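Local coordinates for protein ATPase BagA (Mycobacterium tuberculosis H37Rv, PDB 6BS3) that hydrolyses ATP as one of the two subunits of the heterodimeric BagAB complex, whose ATPase activity is required for resistance to nitric oxide and high glycerol, at residues 12-15 with 16-20; 322-325 with 326-330. One frame throughout, in Å; residues are numbered along the deposited sequence.

Interaction 1. Residues 12-15 with 16-20; sequences VGWP and SRLSG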
# COMPACT_ATOMS: atom_id res chain seq x y z
N VAL A 12 20.97 -19.00 -9.00
CA VAL A 12 20.38 -18.25 -10.13
C VAL A 12 19.02 -17.64 -9.74
O VAL A 12 18.28 -18.24 -8.96
CB VAL A 12 20.25 -19.05 -11.47
CG1 VAL A 12 21.60 -19.22 -12.16
CG2 VAL A 12 19.55 -20.40 -11.27
N GLY A 13 18.72 -16.46 -10.28
CA GLY A 13 17.47 -15.76 -10.02
C GLY A 13 16.35 -16.16 -10.96
O GLY A 13 15.19 -15.88 -10.70
N TRP A 14 16.71 -16.86 -12.04
CA TRP A 14 15.76 -17.31 -13.04
C TRP A 14 16.14 -18.69 -13.57
O TRP A 14 16.76 -18.79 -14.63
CB TRP A 14 15.64 -16.27 -14.19
CG TRP A 14 14.41 -16.39 -15.06
CD1 TRP A 14 14.34 -16.96 -16.30
CD2 TRP A 14 13.12 -15.82 -14.80
NE1 TRP A 14 13.09 -16.75 -16.84
CE2 TRP A 14 12.32 -16.06 -15.95
CE3 TRP A 14 12.57 -15.09 -13.72
CZ2 TRP A 14 10.99 -15.62 -16.04
CZ3 TRP A 14 11.24 -14.66 -13.82
CH2 TRP A 14 10.48 -14.90 -14.98
N PRO A 15 15.73 -19.79 -12.89
CA PRO A 15 15.99 -21.13 -13.45
C PRO A 15 15.33 -21.29 -14.82
O PRO A 15 14.31 -20.63 -15.11
CB PRO A 15 15.36 -22.06 -12.40
CG PRO A 15 15.27 -21.26 -11.15
CD PRO A 15 14.96 -19.88 -11.64
N SER A 16 15.90 -22.14 -15.68
CA SER A 16 15.43 -22.41 -17.06
C SER A 16 13.94 -22.73 -17.20
O SER A 16 13.33 -22.31 -18.18
CB SER A 16 16.25 -23.53 -17.69
OG SER A 16 17.48 -23.00 -18.13
N ARG A 17 13.38 -23.49 -16.24
CA ARG A 17 11.96 -23.89 -16.18
C ARG A 17 11.01 -22.68 -16.31
O ARG A 17 9.97 -22.80 -16.96
CB ARG A 17 11.67 -24.71 -14.90
CG ARG A 17 11.81 -23.94 -13.58
CD ARG A 17 11.33 -24.76 -12.40
NE ARG A 17 12.05 -24.43 -11.17
CZ ARG A 17 11.67 -23.49 -10.30
NH1 ARG A 17 10.58 -22.77 -10.53
NH2 ARG A 17 12.38 -23.27 -9.20
N LEU A 18 11.41 -21.53 -15.75
CA LEU A 18 10.68 -20.26 -15.79
C LEU A 18 10.58 -19.66 -17.20
O LEU A 18 9.75 -18.80 -17.42
CB LEU A 18 11.28 -19.25 -14.79
CG LEU A 18 11.24 -19.61 -13.30
CD1 LEU A 18 11.72 -18.44 -12.47
CD2 LEU A 18 9.83 -20.04 -12.84
N SER A 19 11.40 -20.14 -18.15
CA SER A 19 11.37 -19.70 -19.56
C SER A 19 10.26 -20.41 -20.32
O SER A 19 9.81 -19.92 -21.35
CB SER A 19 12.71 -19.96 -20.24
OG SER A 19 13.77 -19.31 -19.56
N GLY A 20 9.81 -21.55 -19.80
CA GLY A 20 8.72 -22.33 -20.37
C GLY A 20 7.35 -21.87 -19.89
O GLY A 20 6.33 -22.25 -20.48
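L18 lies across one face of the W14 indole, and the two side chains meet at a slant. The closest part of L18 is its CB, 3.7 Å from the centroid of the five-membered ring and 18° off the ring normal, which makes a CH-pi contact over the pyrrole. Farther out, L18 CD1 reaches the six-membered ring, 3.7 Å from W14 CE3. A branched aliphatic chain suits this place because it can cover both rings of a broad indole. W14 can offer that face because its CG stands anti to the backbone N (chi1 -162°), which sends the ring along the chain toward the turn that follows.

P15 flanks the same leucine. Its ring and the L18 side chain run side by side in the same direction, with P15 CD 3.6 Å from L18 CD1, so this methyl packs against both indole and pyrrolidine. R17 also lies alongside P15, pointing the same way, and its guanidinium turns a face to P15 CG; R17 NH2 is 4.0 Å from that carbon, a loose van der Waals contact of the flat group with a proline CH2.

A backbone bond closes the same turn. L18 N donates to P15 O at 3.1 Å, and residues 16-20 continue in a helical turn. Proline suits the start of such a turn, since its carbonyl can accept while its missing N-H costs nothing there.

S19 OG sits at the indole edge, 3.8 Å from W14 NE1, but the N-H of W14 is given to R340 O at the C-terminus. The turn precedes strand 23-28. Beneath it, W14 and L18 both touch S236 of strand 234-242, the W14 ring meets H207 of strand 204-210, and P15 rests on P311 ahead of strand 312-316.

Interaction 2. Residues 322-325 with 326-330; sequences VDLG and SLYEL. With ADP (adenosine-5'-diphosphate), chain C.
D323 and S326 hold the first turn of helix 324-336 through polar bonds. D323 is the N-cap: its OD1 accepts from S326 N at 3.1 Å, nearly along the C-O axis, and from S326 OG at 3.0 Å, from above the carboxylate plane. With CG between its backbone N and carbonyl carbon (chi1 55°), the short aspartate chain folds back over the turn. Among the backbone bonds, D323 O takes L327 N at 3.3 Å, and G325 O takes E329 N at 3.1 Å.

Apolar contacts line other sides. L324 runs alongside Y328, with its CG in plane at the ring edge and CD1 3.8 Å from CE2, while the Y328 hydroxyl bonds to T81 O. V322 CG1 lies 4.0 Å from S326 CB, and L327 packs on T36 and L43 of helix 34-46.

Toward the nucleotide, V322 CG2 touches ADP C4 at 3.5 Å, and L330 CD2 comes 3.9 Å from N6. These aliphatic groups offer the adenine van der Waals contact. The cap carboxylate gives the S326 N-H a better-aligned acceptor than its weak bond to D323 O, where amides lack the usual i-4 carbonyl, and its negative charge probably interacts favourably with the helix dipole.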
# COMPACT_ATOMS: atom_id res chain seq x y z
N VAL A 322 9.92 7.08 -11.90
CA VAL A 322 9.96 5.98 -12.85
C VAL A 322 9.28 6.52 -14.11
O VAL A 322 8.11 6.90 -14.08
CB VAL A 322 9.30 4.67 -12.32
CG1 VAL A 322 9.03 3.67 -13.44
CG2 VAL A 322 10.15 4.02 -11.23
N ASP A 323 10.04 6.64 -15.20
CA ASP A 323 9.49 7.08 -16.48
C ASP A 323 9.62 5.90 -17.47
O ASP A 323 9.98 4.81 -17.03
CB ASP A 323 10.14 8.40 -16.98
CG ASP A 323 11.66 8.46 -17.12
OD1 ASP A 323 12.28 7.39 -17.30
OD2 ASP A 323 12.22 9.58 -17.09
N LEU A 324 9.29 6.10 -18.76
CA LEU A 324 9.39 5.05 -19.78
C LEU A 324 10.82 4.47 -19.87
O LEU A 324 10.99 3.25 -19.88
CB LEU A 324 8.90 5.56 -21.15
CG LEU A 324 8.79 4.52 -22.27
CD1 LEU A 324 7.89 3.35 -21.85
CD2 LEU A 324 8.31 5.17 -23.56
N GLY A 325 11.82 5.35 -19.88
CA GLY A 325 13.24 4.99 -19.90
C GLY A 325 13.66 4.15 -18.71
O GLY A 325 14.51 3.27 -18.87
N SER A 326 13.06 4.38 -17.52
CA SER A 326 13.29 3.64 -16.27
C SER A 326 12.79 2.22 -16.41
O SER A 326 13.42 1.32 -15.88
CB SER A 326 12.57 4.29 -15.09
OG SER A 326 12.99 5.62 -14.92
N LEU A 327 11.66 2.02 -17.12
CA LEU A 327 11.12 0.67 -17.36
C LEU A 327 12.09 -0.16 -18.20
O LEU A 327 12.25 -1.36 -17.93
CB LEU A 327 9.73 0.68 -18.02
CG LEU A 327 8.57 1.17 -17.18
CD1 LEU A 327 7.30 1.25 -18.03
CD2 LEU A 327 8.38 0.28 -15.94
N TYR A 328 12.75 0.48 -19.18
CA TYR A 328 13.74 -0.17 -20.02
C TYR A 328 15.01 -0.49 -19.23
O TYR A 328 15.53 -1.58 -19.41
CB TYR A 328 14.02 0.61 -21.32
CG TYR A 328 12.88 0.47 -22.31
CD1 TYR A 328 12.85 -0.58 -23.22
CD2 TYR A 328 11.79 1.34 -22.28
CE1 TYR A 328 11.80 -0.72 -24.13
CE2 TYR A 328 10.72 1.19 -23.16
CZ TYR A 328 10.74 0.18 -24.10
OH TYR A 328 9.69 0.05 -24.98
N GLU A 329 15.42 0.37 -18.27
CA GLU A 329 16.58 0.10 -17.39
C GLU A 329 16.29 -1.09 -16.47
O GLU A 329 17.17 -1.91 -16.24
CB GLU A 329 16.96 1.32 -16.51
CG GLU A 329 17.40 2.54 -17.29
CD GLU A 329 17.51 3.83 -16.51
OE1 GLU A 329 17.35 3.81 -15.26
OE2 GLU A 329 17.76 4.88 -17.15
N LEU A 330 15.06 -1.18 -15.94
CA LEU A 330 14.68 -2.30 -15.07
C LEU A 330 14.57 -3.60 -15.86
O LEU A 330 14.97 -4.65 -15.36
CB LEU A 330 13.41 -2.01 -14.27
CG LEU A 330 13.47 -0.84 -13.26
CD1 LEU A 330 12.09 -0.57 -12.70
CD2 LEU A 330 14.45 -1.14 -12.10
PB ADP C . 2.66 -1.48 -6.53
O1B ADP C . 1.93 -1.73 -7.87
O2B ADP C . 1.75 -0.64 -5.60
O3B ADP C . 3.16 -2.72 -5.85
PA ADP C . 4.30 0.53 -7.99
O1A ADP C . 3.12 1.46 -8.28
O2A ADP C . 4.77 -0.16 -9.21
O3A ADP C . 3.89 -0.52 -6.86
O5' ADP C . 5.45 1.26 -7.17
C5' ADP C . 5.27 2.09 -6.00
C4' ADP C . 6.06 3.36 -6.21
O4' ADP C . 7.47 3.05 -6.26
C3' ADP C . 5.76 4.14 -7.49
O3' ADP C . 5.82 5.53 -7.24
C2' ADP C . 6.87 3.67 -8.45
O2' ADP C . 7.15 4.59 -9.50
C1' ADP C . 8.03 3.49 -7.48
N9 ADP C . 9.05 2.53 -7.90
C8 ADP C . 8.86 1.21 -8.22
N7 ADP C . 9.97 0.56 -8.48
C5 ADP C . 10.96 1.52 -8.34
C6 ADP C . 12.37 1.46 -8.45
N6 ADP C . 13.05 0.37 -8.80
N1 ADP C . 13.06 2.60 -8.18
C2 ADP C . 12.39 3.70 -7.85
N3 ADP C . 11.07 3.88 -7.73
C4 ADP C . 10.41 2.74 -7.98

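Interaction 1 comes first along the chain, just before strand 23-28, and interaction 2 near the end, opening the last helix, 324-336. Their centres are about 23 Å apart and their nearest atoms about 11 Å, so they do not touch. Both belong to the same P-loop ATPase fold around a mixed sheet: 12-20 packs on strands 204-210 and 234-242, while L330 of 322-330 touches strand 312-316, at one edge of the sheet within this chain. The tail after helix 324-336 carries R340 to W14, so helix and tail together link the adenine pocket to the N-terminal turn. Interaction 2 thus borders the nucleotide, whereas interaction 1 brings the N-terminal region against the C-terminal residue.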